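Local coordinates for CELL WALL surface anchor family protein (Streptococcus pneumoniae, PDB 2WW8) that serves as an adhesin of the pneumococcal pilus and probably helps the bacterium to recognise and attach to host cells, at residues Pro395-His400 with Asp428-Ala433; Asp422-Ser427 with Thr519-Asn524; Gly753-Leu758 with Glu803-Ala808; Gly809-Gln814 with Asp838-Tyr843. All coordinates share one frame; numbering follows the deposited sequence.

Interaction 1: Pro395-His400 with Asp428-Ala433; sequences PINFNH and DFITQA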
loop_
_atom_site.group_PDB
_atom_site.type_symbol
_atom_site.label_atom_id
_atom_site.label_comp_id
_atom_site.label_asym_id
_atom_site.label_seq_id
_atom_site.Cartn_x
_atom_site.Cartn_y
_atom_site.Cartn_z
ATOM N N PRO A 395 7.247 40.611 -41.470
ATOM C CA PRO A 395 7.351 41.101 -42.847
ATOM C C PRO A 395 8.699 40.642 -43.463
ATOM O O PRO A 395 9.731 40.618 -42.784
ATOM C CB PRO A 395 7.304 42.644 -42.695
ATOM C CG PRO A 395 7.903 42.912 -41.334
ATOM C CD PRO A 395 7.427 41.696 -40.487
ATOM N N ILE A 396 8.653 40.292 -44.741
ATOM C CA ILE A 396 9.827 40.108 -45.552
ATOM C C ILE A 396 10.382 41.528 -45.767
ATOM O O ILE A 396 9.611 42.506 -45.977
ATOM C CB ILE A 396 9.379 39.479 -46.838
ATOM C CG1 ILE A 396 8.760 38.116 -46.481
ATOM C CG2 ILE A 396 10.523 39.428 -47.913
ATOM C CD1 ILE A 396 8.096 37.411 -47.663
ATOM N N ASN A 397 11.712 41.627 -45.679
ATOM C CA ASN A 397 12.396 42.926 -45.633
ATOM C C ASN A 397 12.633 43.481 -47.039
ATOM O O ASN A 397 13.764 43.567 -47.476
ATOM C CB ASN A 397 13.684 42.791 -44.798
ATOM C CG ASN A 397 14.482 44.076 -44.700
ATOM O OD1 ASN A 397 13.917 45.129 -44.547
ATOM N ND2 ASN A 397 15.791 44.000 -44.851
ATOM N N PHE A 398 11.564 43.838 -47.758
ATOM C CA PHE A 398 11.694 44.510 -49.066
ATOM C C PHE A 398 12.379 45.864 -49.001
ATOM O O PHE A 398 12.146 46.633 -48.066
ATOM C CB PHE A 398 10.317 44.638 -49.754
ATOM C CG PHE A 398 9.748 43.300 -50.235
ATOM C CD1 PHE A 398 10.366 42.600 -51.262
ATOM C CD2 PHE A 398 8.620 42.751 -49.668
ATOM C CE1 PHE A 398 9.862 41.385 -51.707
ATOM C CE2 PHE A 398 8.082 41.499 -50.074
ATOM C CZ PHE A 398 8.698 40.833 -51.124
ATOM N N ASN A 399 13.189 46.156 -50.008
ATOM C CA ASN A 399 13.852 47.446 -50.199
ATOM C C ASN A 399 12.998 48.388 -51.054
ATOM O O ASN A 399 12.619 48.050 -52.181
ATOM C CB ASN A 399 15.223 47.192 -50.845
ATOM C CG ASN A 399 16.114 48.425 -50.885
ATOM O OD1 ASN A 399 15.724 49.555 -50.590
ATOM N ND2 ASN A 399 17.345 48.199 -51.303
ATOM N N HIS A 400 12.653 49.554 -50.504
ATOM C CA HIS A 400 11.731 50.471 -51.170
ATOM C C HIS A 400 12.465 51.687 -51.684
ATOM O O HIS A 400 11.775 52.639 -52.067
ATOM C CB HIS A 400 10.578 50.982 -50.291
ATOM C CG HIS A 400 9.763 49.887 -49.690
ATOM N ND1 HIS A 400 9.090 48.970 -50.467
ATOM C CD2 HIS A 400 9.560 49.518 -48.404
ATOM C CE1 HIS A 400 8.495 48.086 -49.688
ATOM N NE2 HIS A 400 8.770 48.392 -48.432
ATOM N N ASP A 428 16.367 37.838 -43.750
ATOM C CA ASP A 428 15.629 38.613 -44.745
ATOM C C ASP A 428 14.163 38.892 -44.341
ATOM O O ASP A 428 13.399 39.416 -45.139
ATOM C CB ASP A 428 15.722 38.021 -46.169
ATOM C CG ASP A 428 17.125 38.055 -46.712
ATOM O OD1 ASP A 428 17.767 39.130 -46.611
ATOM O OD2 ASP A 428 17.668 37.049 -47.241
ATOM N N PHE A 429 13.801 38.620 -43.093
ATOM C CA PHE A 429 12.598 39.194 -42.456
ATOM C C PHE A 429 12.946 40.306 -41.474
ATOM O O PHE A 429 14.064 40.303 -40.930
ATOM C CB PHE A 429 11.959 38.120 -41.616
ATOM C CG PHE A 429 11.284 37.042 -42.408
ATOM C CD1 PHE A 429 9.930 37.171 -42.712
ATOM C CD2 PHE A 429 11.993 35.910 -42.832
ATOM C CE1 PHE A 429 9.259 36.133 -43.379
ATOM C CE2 PHE A 429 11.332 34.853 -43.521
ATOM C CZ PHE A 429 9.958 35.013 -43.820
ATOM N N ILE A 430 12.010 41.224 -41.210
ATOM C CA ILE A 430 12.218 42.157 -40.074
ATOM C C ILE A 430 11.624 41.521 -38.830
ATOM O O ILE A 430 10.412 41.322 -38.751
ATOM C CB ILE A 430 11.655 43.586 -40.311
ATOM C CG1 ILE A 430 12.195 44.178 -41.630
ATOM C CG2 ILE A 430 12.030 44.508 -39.143
ATOM C CD1 ILE A 430 11.234 45.200 -42.216
ATOM N N THR A 431 12.441 41.210 -37.837
ATOM C CA THR A 431 11.843 40.517 -36.679
ATOM C C THR A 431 12.124 41.263 -35.385
ATOM O O THR A 431 11.780 40.771 -34.340
ATOM C CB THR A 431 12.489 39.129 -36.523
ATOM O OG1 THR A 431 13.880 39.305 -36.261
ATOM C CG2 THR A 431 12.287 38.272 -37.802
ATOM N N GLN A 432 12.742 42.435 -35.463
ATOM C CA GLN A 432 12.978 43.287 -34.299
ATOM C C GLN A 432 12.883 44.751 -34.705
ATOM O O GLN A 432 13.217 45.092 -35.831
ATOM C CB GLN A 432 14.407 43.077 -33.773
ATOM C CG GLN A 432 14.524 41.766 -32.971
ATOM C CD GLN A 432 15.814 41.787 -32.162
ATOM O OE1 GLN A 432 16.233 42.857 -31.690
ATOM N NE2 GLN A 432 16.467 40.623 -32.027
ATOM N N ALA A 433 12.435 45.610 -33.786
ATOM C CA ALA A 433 12.354 47.060 -34.034
ATOM C C ALA A 433 12.489 47.798 -32.694
ATOM O O ALA A 433 11.891 47.407 -31.671
ATOM C CB ALA A 433 10.978 47.422 -34.656
HETATM O O HOH W 1 17.347 41.654 -45.959
#
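Ile396 and Phe429 meet where the loops 395-400 and 428-433 join by a single backbone bridge. Ile430 N donates to Pro395 O (2.8 Å), and Asn397 N donates to Asp428 O (2.8 Å), without forming a longer strand pair. Proline suits its place because the bridge uses its carbonyl and not an N-H, while its ring packs on Ile430.

The side chains divide to two sides of this bridge. Ile396 turns its CG1 branch beside its own backbone N (chi1 -62°), and from there CG1 reaches Phe429 CE1 at 3.7 Å, the two side chains running obliquely. Such branched and aromatic groups suit a buried position. On the other side, Ile430 is crossed at about a right angle by both Pro395 and Asn397. The proline CG lies 3.9 Å from Ile430 CB. Asn397, the centre of an inverse gamma turn closed by a weak bond from Phe398 N to Ile396 O, swings its CG anti to the backbone N (chi1 179°), which lays OD1 3.5 Å from Ile430 CG1.

The amide serves this exposed place well, since its other end, ND2, donates to a water (3.0 Å) that in turn donates to Asp428 OD1. The second carboxylate oxygen, OD2, forms a salt bridge with Lys417. Ile430 O is buried with no polar partner in the model; Pro395 CD rests 3.5 Å from it.

Around the bridge, Ile396 packs on Phe414 of helix 407-416 and Trp521 of helix 516-526, while Phe429 lies against Tyr522 of that second helix and Gln360 of helix 359-373.

Interaction 2: Asp422-Ser427 with Thr519-Asn524; sequences DGILLS and TRWYYN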
loop_
_atom_site.group_PDB
_atom_site.type_symbol
_atom_site.label_atom_id
_atom_site.label_comp_id
_atom_site.label_asym_id
_atom_site.label_seq_id
_atom_site.Cartn_x
_atom_site.Cartn_y
_atom_site.Cartn_z
ATOM N N ASP A 422 13.951 27.483 -51.778
ATOM C CA ASP A 422 12.485 27.424 -51.665
ATOM C C ASP A 422 11.915 28.236 -50.503
ATOM O O ASP A 422 10.717 28.107 -50.166
ATOM C CB ASP A 422 11.964 25.981 -51.513
ATOM C CG ASP A 422 12.543 25.236 -50.300
ATOM O OD1 ASP A 422 13.298 25.878 -49.538
ATOM O OD2 ASP A 422 12.296 24.006 -50.100
ATOM N N GLY A 423 12.756 29.060 -49.886
ATOM C CA GLY A 423 12.364 29.777 -48.694
ATOM C C GLY A 423 13.165 31.034 -48.474
ATOM O O GLY A 423 13.890 31.456 -49.360
ATOM N N ILE A 424 13.008 31.600 -47.287
ATOM C CA ILE A 424 13.613 32.874 -46.957
ATOM C C ILE A 424 14.344 32.730 -45.617
ATOM O O ILE A 424 13.765 32.316 -44.644
ATOM C CB ILE A 424 12.538 34.015 -46.912
ATOM C CG1 ILE A 424 11.858 34.163 -48.301
ATOM C CG2 ILE A 424 13.219 35.353 -46.508
ATOM C CD1 ILE A 424 10.592 35.090 -48.255
ATOM N N LEU A 425 15.609 33.125 -45.586
ATOM C CA LEU A 425 16.410 33.156 -44.368
ATOM C C LEU A 425 15.844 34.137 -43.352
ATOM O O LEU A 425 15.313 35.189 -43.709
ATOM C CB LEU A 425 17.812 33.600 -44.737
ATOM C CG LEU A 425 18.639 32.562 -45.493
ATOM C CD1 LEU A 425 20.045 33.075 -45.512
ATOM C CD2 LEU A 425 18.626 31.200 -44.829
ATOM N N LEU A 426 16.003 33.805 -42.083
ATOM C CA LEU A 426 15.447 34.680 -41.049
ATOM C C LEU A 426 15.984 36.122 -41.132
ATOM O O LEU A 426 15.252 37.088 -40.856
ATOM C CB LEU A 426 15.694 34.105 -39.642
ATOM C CG LEU A 426 14.955 34.770 -38.462
ATOM C CD1 LEU A 426 13.456 34.903 -38.618
ATOM C CD2 LEU A 426 15.368 34.056 -37.134
ATOM N N SER A 427 17.227 36.266 -41.590
ATOM C CA SER A 427 17.812 37.605 -41.737
ATOM C C SER A 427 17.178 38.445 -42.886
ATOM O O SER A 427 17.401 39.649 -43.021
ATOM C CB SER A 427 19.344 37.476 -41.832
ATOM O OG SER A 427 19.606 36.778 -43.028
ATOM N N THR A 519 5.103 32.401 -43.606
ATOM C CA THR A 519 5.387 31.428 -42.563
ATOM C C THR A 519 6.022 30.171 -43.176
ATOM O O THR A 519 7.004 29.632 -42.638
ATOM C CB THR A 519 4.130 31.115 -41.740
ATOM O OG1 THR A 519 3.566 32.355 -41.264
ATOM C CG2 THR A 519 4.511 30.131 -40.607
ATOM N N ARG A 520 5.473 29.716 -44.304
ATOM C CA ARG A 520 5.985 28.569 -44.998
ATOM C C ARG A 520 7.386 28.801 -45.581
ATOM O O ARG A 520 8.277 27.945 -45.458
ATOM C CB ARG A 520 4.999 28.144 -46.113
ATOM C CG ARG A 520 5.532 27.083 -46.994
ATOM C CD ARG A 520 4.428 26.575 -47.969
ATOM N NE ARG A 520 3.972 27.681 -48.798
ATOM C CZ ARG A 520 4.537 28.035 -49.953
ATOM N NH1 ARG A 520 5.600 27.403 -50.441
ATOM N NH2 ARG A 520 4.022 29.042 -50.631
ATOM N N TRP A 521 7.634 29.954 -46.194
ATOM C CA TRP A 521 8.973 30.284 -46.638
ATOM C C TRP A 521 9.971 30.376 -45.485
ATOM O O TRP A 521 11.147 29.960 -45.660
ATOM C CB TRP A 521 8.948 31.600 -47.439
ATOM C CG TRP A 521 8.163 31.492 -48.685
ATOM C CD1 TRP A 521 8.005 30.392 -49.470
ATOM C CD2 TRP A 521 7.488 32.561 -49.353
ATOM N NE1 TRP A 521 7.245 30.707 -50.572
ATOM C CE2 TRP A 521 6.887 32.024 -50.503
ATOM C CE3 TRP A 521 7.293 33.907 -49.056
ATOM C CZ2 TRP A 521 6.135 32.803 -51.388
ATOM C CZ3 TRP A 521 6.531 34.684 -49.927
ATOM C CH2 TRP A 521 5.968 34.133 -51.060
ATOM N N TYR A 522 9.514 30.939 -44.360
ATOM C CA TYR A 522 10.301 30.993 -43.130
ATOM C C TYR A 522 10.720 29.534 -42.754
ATOM O O TYR A 522 11.893 29.228 -42.463
ATOM C CB TYR A 522 9.598 31.651 -41.938
ATOM C CG TYR A 522 10.308 31.173 -40.655
ATOM C CD1 TYR A 522 11.576 31.636 -40.279
ATOM C CD2 TYR A 522 9.743 30.160 -39.890
ATOM C CE1 TYR A 522 12.203 31.117 -39.137
ATOM C CE2 TYR A 522 10.360 29.618 -38.754
ATOM C CZ TYR A 522 11.580 30.144 -38.401
ATOM O OH TYR A 522 12.228 29.621 -37.309
ATOM N N TYR A 523 9.740 28.634 -42.745
ATOM C CA TYR A 523 9.956 27.239 -42.340
ATOM C C TYR A 523 10.976 26.578 -43.278
ATOM O O TYR A 523 11.974 25.986 -42.808
ATOM C CB TYR A 523 8.631 26.455 -42.348
ATOM C CG TYR A 523 8.789 25.013 -41.893
ATOM C CD1 TYR A 523 9.169 24.009 -42.786
ATOM C CD2 TYR A 523 8.552 24.666 -40.565
ATOM C CE1 TYR A 523 9.320 22.643 -42.368
ATOM C CE2 TYR A 523 8.651 23.342 -40.149
ATOM C CZ TYR A 523 9.049 22.364 -41.034
ATOM O OH TYR A 523 9.181 21.080 -40.526
ATOM N N ASN A 524 10.736 26.672 -44.585
ATOM C CA ASN A 524 11.631 26.092 -45.586
ATOM C C ASN A 524 13.052 26.632 -45.446
ATOM O O ASN A 524 14.031 25.900 -45.629
ATOM C CB ASN A 524 11.178 26.449 -47.014
ATOM C CG ASN A 524 9.925 25.694 -47.420
ATOM O OD1 ASN A 524 9.551 24.712 -46.784
ATOM N ND2 ASN A 524 9.275 26.157 -48.478
HETATM O O HOH W 2 15.469 26.455 -48.006
#
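Asp422, Gly423 and Ile424 pass across helix 516-526 of a von Willebrand factor A-like domain, the integrin I-type fold with a parallel sheet between helices. Two hydrogen bonds fasten the loop. Ile424 N donates to Trp521 O (3.0 Å) from above the carbonyl plane. Asn524 ND2 donates to Asp422 O (3.0 Å), the acceptor near the plane of the Asn524 amide, the donor above the plane of the Asp422 carbonyl. Nearby, Asn526, a calcium ligand, bonds Ile424 O and Leu426 N, tying the loop to the metal site.

Close packing follows. Gly423, lacking a side chain, brings its CA to 3.3 Å from Trp521 O. The Asp422 carboxylate and Asn524 amide are stacked with planes 24° apart, and the aspartate's chi1 of 58° sets CG between backbone N and carbonyl carbon, over the amide.

Among apolar contacts, Ile424 CD1 meets Trp521 CE3 at 3.6 Å, its buried aliphatic branch matching the broad indole. Leu426 lies alongside Tyr522, the two pointing the same way, with CD1 4.0 Å from Tyr522 CE1.

A water donates both to Asp422 OD1 (2.7 Å) and to Asn524 O (2.8 Å).

Interaction 3: Gly753-Leu758 with Glu803-Ala808; sequences GAVFSL and ENSEPA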
loop_
_atom_site.group_PDB
_atom_site.type_symbol
_atom_site.label_atom_id
_atom_site.label_comp_id
_atom_site.label_asym_id
_atom_site.label_seq_id
_atom_site.Cartn_x
_atom_site.Cartn_y
_atom_site.Cartn_z
ATOM N N GLY A 753 -11.470 -62.032 74.262
ATOM C CA GLY A 753 -12.598 -61.870 75.143
ATOM C C GLY A 753 -12.582 -60.627 76.012
ATOM O O GLY A 753 -13.453 -60.506 76.865
ATOM N N ALA A 754 -11.637 -59.701 75.819
ATOM C CA ALA A 754 -11.760 -58.397 76.510
ATOM C C ALA A 754 -12.707 -57.516 75.697
ATOM O O ALA A 754 -12.794 -57.679 74.481
ATOM C CB ALA A 754 -10.384 -57.693 76.688
ATOM N N VAL A 755 -13.373 -56.571 76.345
ATOM C CA VAL A 755 -14.343 -55.700 75.670
ATOM C C VAL A 755 -13.972 -54.232 75.900
ATOM O O VAL A 755 -13.760 -53.805 77.031
ATOM C CB VAL A 755 -15.774 -55.986 76.156
ATOM C CG1 VAL A 755 -16.771 -54.990 75.566
ATOM C CG2 VAL A 755 -16.177 -57.457 75.847
ATOM N N PHE A 756 -13.870 -53.455 74.829
ATOM C CA PHE A 756 -13.434 -52.065 74.925
ATOM C C PHE A 756 -14.388 -51.180 74.133
ATOM O O PHE A 756 -15.055 -51.679 73.222
ATOM C CB PHE A 756 -12.063 -51.914 74.270
ATOM C CG PHE A 756 -10.923 -52.502 75.081
ATOM C CD1 PHE A 756 -10.711 -53.871 75.115
ATOM C CD2 PHE A 756 -10.049 -51.680 75.774
ATOM C CE1 PHE A 756 -9.662 -54.417 75.821
ATOM C CE2 PHE A 756 -8.992 -52.219 76.512
ATOM C CZ PHE A 756 -8.797 -53.583 76.529
ATOM N N SER A 757 -14.412 -49.891 74.459
ATOM C CA SER A 757 -15.194 -48.929 73.721
ATOM C C SER A 757 -14.305 -47.725 73.492
ATOM O O SER A 757 -13.676 -47.239 74.427
ATOM C CB SER A 757 -16.456 -48.544 74.498
ATOM O OG SER A 757 -17.355 -49.639 74.531
ATOM N N LEU A 758 -14.262 -47.249 72.249
ATOM C CA LEU A 758 -13.518 -46.041 71.880
ATOM C C LEU A 758 -14.406 -44.800 71.997
ATOM O O LEU A 758 -15.402 -44.699 71.286
ATOM C CB LEU A 758 -12.945 -46.172 70.462
ATOM C CG LEU A 758 -11.975 -45.098 69.945
ATOM C CD1 LEU A 758 -10.901 -44.641 70.951
ATOM C CD2 LEU A 758 -11.330 -45.563 68.610
ATOM N N GLU A 803 -11.622 -49.767 78.776
ATOM C CA GLU A 803 -11.842 -51.207 78.950
ATOM C C GLU A 803 -13.192 -51.478 79.599
ATOM O O GLU A 803 -13.417 -51.116 80.761
ATOM C CB GLU A 803 -10.724 -51.855 79.780
ATOM C CG GLU A 803 -10.900 -53.343 80.070
ATOM C CD GLU A 803 -9.576 -54.060 80.260
ATOM O OE1 GLU A 803 -8.501 -53.407 80.211
ATOM O OE2 GLU A 803 -9.614 -55.292 80.450
ATOM N N ASN A 804 -14.116 -52.117 78.890
ATOM C CA ASN A 804 -15.420 -52.318 79.556
ATOM C C ASN A 804 -15.318 -53.526 80.487
ATOM O O ASN A 804 -15.823 -53.479 81.613
ATOM C CB ASN A 804 -16.584 -52.466 78.567
ATOM C CG ASN A 804 -16.707 -51.267 77.630
ATOM O OD1 ASN A 804 -16.411 -51.354 76.435
ATOM N ND2 ASN A 804 -17.137 -50.130 78.178
ATOM N N SER A 805 -14.659 -54.588 80.015
ATOM C CA SER A 805 -14.497 -55.782 80.830
ATOM C C SER A 805 -13.224 -56.563 80.467
ATOM O O SER A 805 -12.866 -56.703 79.297
ATOM C CB SER A 805 -15.742 -56.666 80.731
ATOM O OG SER A 805 -15.816 -57.360 79.502
ATOM N N GLU A 806 -12.511 -57.018 81.489
ATOM C CA GLU A 806 -11.322 -57.851 81.360
ATOM C C GLU A 806 -11.715 -59.224 80.787
ATOM O O GLU A 806 -12.867 -59.638 80.860
ATOM C CB GLU A 806 -10.710 -58.037 82.754
ATOM C CG GLU A 806 -11.389 -59.150 83.570
ATOM C CD GLU A 806 -12.726 -58.764 84.227
ATOM O OE1 GLU A 806 -13.120 -57.563 84.254
ATOM O OE2 GLU A 806 -13.386 -59.694 84.741
ATOM N N PRO A 807 -10.759 -59.973 80.248
ATOM C CA PRO A 807 -11.157 -61.326 79.872
ATOM C C PRO A 807 -11.181 -62.276 81.057
ATOM O O PRO A 807 -10.589 -61.938 82.078
ATOM C CB PRO A 807 -10.049 -61.756 78.917
ATOM C CG PRO A 807 -9.157 -60.645 78.793
ATOM C CD PRO A 807 -9.347 -59.702 79.927
ATOM N N ALA A 808 -11.846 -63.430 80.915
ATOM C CA ALA A 808 -11.995 -64.445 81.940
ATOM C C ALA A 808 -10.573 -64.775 82.391
ATOM O O ALA A 808 -9.690 -64.825 81.533
ATOM C CB ALA A 808 -12.711 -65.707 81.362
HETATM O O HOH W 3 -14.825 -59.693 79.044
#
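Val755 and Ser805 face each other as a hydrogen-bonded pair. Val755 N donates to Ser805 O in the carbonyl plane (3.0 Å), and Ser805 N returns a bond to Val755 O (3.2 Å). Val755 O also accepts from Asn804 N at a more bent angle of 144°; the modelled length of that bond is doubtfully short. On one face Ser805 OG touches Val755 CB at 3.6 Å. On the other, at the non-hydrogen-bonded pair of Phe756 and Glu803, the glutamate's CG lies over one face of the ring, offset toward its rim, and its CB is 3.7 Å from Phe756 CE2. The aliphatic stem of a glutamate suits such a ring.

Two residues opposite Val755 make a classic beta bulge between strands 755-761 and 797-805 of this prealbumin-like domain. The bulge carries Asn804 toward the partner strand, its CG beside the backbone N (chi1 -57°), where OD1 accepts from Ser757 OG (2.7 Å). Beyond the paired residues, Ala754 CB packs on Pro807 CG (3.8 Å). Gly753, at a positive phi of 94° that suits a residue without a side chain, offers its O to a water at 2.7 Å, which also binds Ser805 OG and Glu806 O.

Further out, Asn815 OD1 bonds Asn804 ND2, and Asn780 N bonds Ser757 OG.

Interaction 4: Gly809-Gln814 with Asp838-Tyr843; sequences GYKPVQ and DIPAGY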
loop_
_atom_site.group_PDB
_atom_site.type_symbol
_atom_site.label_atom_id
_atom_site.label_comp_id
_atom_site.label_asym_id
_atom_site.label_seq_id
_atom_site.Cartn_x
_atom_site.Cartn_y
_atom_site.Cartn_z
ATOM N N GLY A 809 -10.340 -64.959 83.694
ATOM C CA GLY A 809 -9.012 -65.237 84.227
ATOM C C GLY A 809 -8.125 -64.049 84.581
ATOM O O GLY A 809 -6.995 -64.227 85.068
ATOM N N TYR A 810 -8.659 -62.841 84.396
ATOM C CA TYR A 810 -7.882 -61.618 84.635
ATOM C C TYR A 810 -8.532 -60.798 85.745
ATOM O O TYR A 810 -9.748 -60.928 85.986
ATOM C CB TYR A 810 -7.658 -60.893 83.288
ATOM C CG TYR A 810 -6.666 -61.724 82.497
ATOM C CD1 TYR A 810 -7.098 -62.860 81.815
ATOM C CD2 TYR A 810 -5.303 -61.388 82.490
ATOM C CE1 TYR A 810 -6.204 -63.672 81.130
ATOM C CE2 TYR A 810 -4.377 -62.191 81.839
ATOM C CZ TYR A 810 -4.847 -63.317 81.155
ATOM O OH TYR A 810 -3.950 -64.086 80.481
ATOM N N LYS A 811 -7.722 -60.032 86.470
ATOM C CA LYS A 811 -8.259 -59.108 87.464
ATOM C C LYS A 811 -9.328 -58.175 86.877
ATOM O O LYS A 811 -9.067 -57.571 85.834
ATOM C CB LYS A 811 -7.150 -58.262 88.079
ATOM C CG LYS A 811 -6.173 -59.082 88.881
ATOM C CD LYS A 811 -5.381 -58.217 89.815
ATOM C CE LYS A 811 -4.248 -59.051 90.273
ATOM N NZ LYS A 811 -3.324 -58.044 90.797
ATOM N N PRO A 812 -10.516 -58.070 87.520
ATOM C CA PRO A 812 -11.582 -57.234 86.945
ATOM C C PRO A 812 -11.129 -55.809 86.694
ATOM O O PRO A 812 -10.392 -55.201 87.492
ATOM C CB PRO A 812 -12.733 -57.287 87.968
ATOM C CG PRO A 812 -12.458 -58.507 88.724
ATOM C CD PRO A 812 -10.954 -58.652 88.804
ATOM N N VAL A 813 -11.551 -55.356 85.521
ATOM C CA VAL A 813 -11.425 -53.987 85.058
ATOM C C VAL A 813 -12.819 -53.707 84.470
ATOM O O VAL A 813 -13.140 -54.218 83.400
ATOM C CB VAL A 813 -10.396 -53.830 83.912
ATOM C CG1 VAL A 813 -10.304 -52.341 83.557
ATOM C CG2 VAL A 813 -9.003 -54.371 84.252
ATOM N N GLN A 814 -13.636 -52.929 85.178
ATOM C CA GLN A 814 -15.013 -52.637 84.800
ATOM C C GLN A 814 -15.161 -51.155 84.392
ATOM O O GLN A 814 -15.136 -50.265 85.257
ATOM C CB GLN A 814 -15.962 -53.022 85.947
ATOM C CG GLN A 814 -16.093 -54.567 86.226
ATOM C CD GLN A 814 -16.408 -55.370 84.950
ATOM O OE1 GLN A 814 -17.197 -54.918 84.107
ATOM N NE2 GLN A 814 -15.763 -56.529 84.772
ATOM N N ASP A 838 -3.774 -47.854 90.716
ATOM C CA ASP A 838 -4.184 -49.171 91.262
ATOM C C ASP A 838 -5.117 -50.052 90.435
ATOM O O ASP A 838 -5.434 -51.159 90.879
ATOM C CB ASP A 838 -4.849 -49.027 92.637
ATOM C CG ASP A 838 -3.874 -48.600 93.712
ATOM O OD1 ASP A 838 -2.682 -48.991 93.613
ATOM O OD2 ASP A 838 -4.312 -47.880 94.649
ATOM N N ILE A 839 -5.580 -49.578 89.281
ATOM C CA ILE A 839 -6.327 -50.438 88.353
ATOM C C ILE A 839 -5.329 -51.368 87.677
ATOM O O ILE A 839 -4.235 -50.920 87.293
ATOM C CB ILE A 839 -7.097 -49.638 87.272
ATOM C CG1 ILE A 839 -8.112 -48.691 87.919
ATOM C CG2 ILE A 839 -7.790 -50.574 86.282
ATOM C CD1 ILE A 839 -9.144 -49.343 88.820
ATOM N N PRO A 840 -5.696 -52.660 87.534
ATOM C CA PRO A 840 -4.763 -53.621 86.942
ATOM C C PRO A 840 -4.771 -53.709 85.402
ATOM O O PRO A 840 -4.707 -54.818 84.844
ATOM C CB PRO A 840 -5.192 -54.949 87.593
ATOM C CG PRO A 840 -6.649 -54.821 87.799
ATOM C CD PRO A 840 -6.948 -53.311 87.969
ATOM N N ALA A 841 -4.863 -52.574 84.704
ATOM C CA ALA A 841 -4.671 -52.544 83.253
ATOM C C ALA A 841 -3.474 -51.614 83.019
ATOM O O ALA A 841 -3.213 -50.720 83.840
ATOM C CB ALA A 841 -5.928 -52.027 82.506
ATOM N N GLY A 842 -2.731 -51.781 81.928
ATOM C CA GLY A 842 -1.713 -50.752 81.646
ATOM C C GLY A 842 -1.568 -50.592 80.153
ATOM O O GLY A 842 -2.120 -51.425 79.386
ATOM N N TYR A 843 -0.891 -49.504 79.774
ATOM C CA TYR A 843 -0.555 -49.217 78.384
ATOM C C TYR A 843 0.965 -49.349 78.310
ATOM O O TYR A 843 1.663 -48.905 79.232
ATOM C CB TYR A 843 -0.953 -47.787 77.964
ATOM C CG TYR A 843 -0.264 -47.350 76.677
ATOM C CD1 TYR A 843 -0.688 -47.842 75.435
ATOM C CD2 TYR A 843 0.814 -46.459 76.701
ATOM C CE1 TYR A 843 -0.077 -47.474 74.244
ATOM C CE2 TYR A 843 1.457 -46.091 75.507
ATOM C CZ TYR A 843 0.995 -46.594 74.276
ATOM O OH TYR A 843 1.618 -46.221 73.105
HETATM O O HOH W 4 -6.812 -57.126 84.416
#
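Lys811 lays its aliphatic stem on Pro840, and the contact grows from there along 809-814 without a direct hydrogen bond between the two segments. CG of the lysine sits beside its backbone N (chi1 -65°) and the chain is extended beyond it, passing obliquely over the proline ring: CB comes to a tight 3.5 Å from Pro840 CG, and CD to 4.0 Å from Pro840 CB. A lysine suits this partly exposed place, since its methylenes can cover the ring while NZ reaches out to a salt bridge with Glu855. Its own carbonyl O is 2.7 Å from a water that is also near Pro840 O; more acceptors surround that water than it has protons, so the bridge may be only partial.

Pro812 points its CB away from the other segment but sets its O 3.8 Å from Pro840 CG. Next, Val813 is buried. Its CG1, anti to the backbone N (chi1 -177°), reaches Ile839 CG2 at 4.1 Å, while CG2 meets Ala841 CB at 4.2 Å and Pro840 CG a little further off. A short beta-branched residue thus spreads two methyls over three apolar partners.

The loop 809-814 links strands 797-805 and 816-824, whereas Ala841 opens strand 841-846, outermost in a different sheet; Val813 and Ala841 both touch Glu803 of strand 797-805, and Ala841 also packs on Ile818 of strand 816-824.

In the fold
From the N terminus, interaction 1 starts after strand 392-393 and closes a loop around helix 407-416. Interaction 2 begins before that loop ends and closes only at helix 516-526, a span of 91 residues, so the two cross. They touch through Ile396 on Ile424 and Phe429 on Ile424, tying the loops before and after helix 407-416 to helix 516-526 near a calcium site. Far along the elongated chain, the prealbumin-like end holds interactions 3 and 4 in series. Interaction 3 closes a loop of 44 residues and pairs two strands of one sheet; interaction 4 closes one of 23 and ties the following loop to the other. Glu806 OE1 and Val813 N probably hydrogen-bond between them.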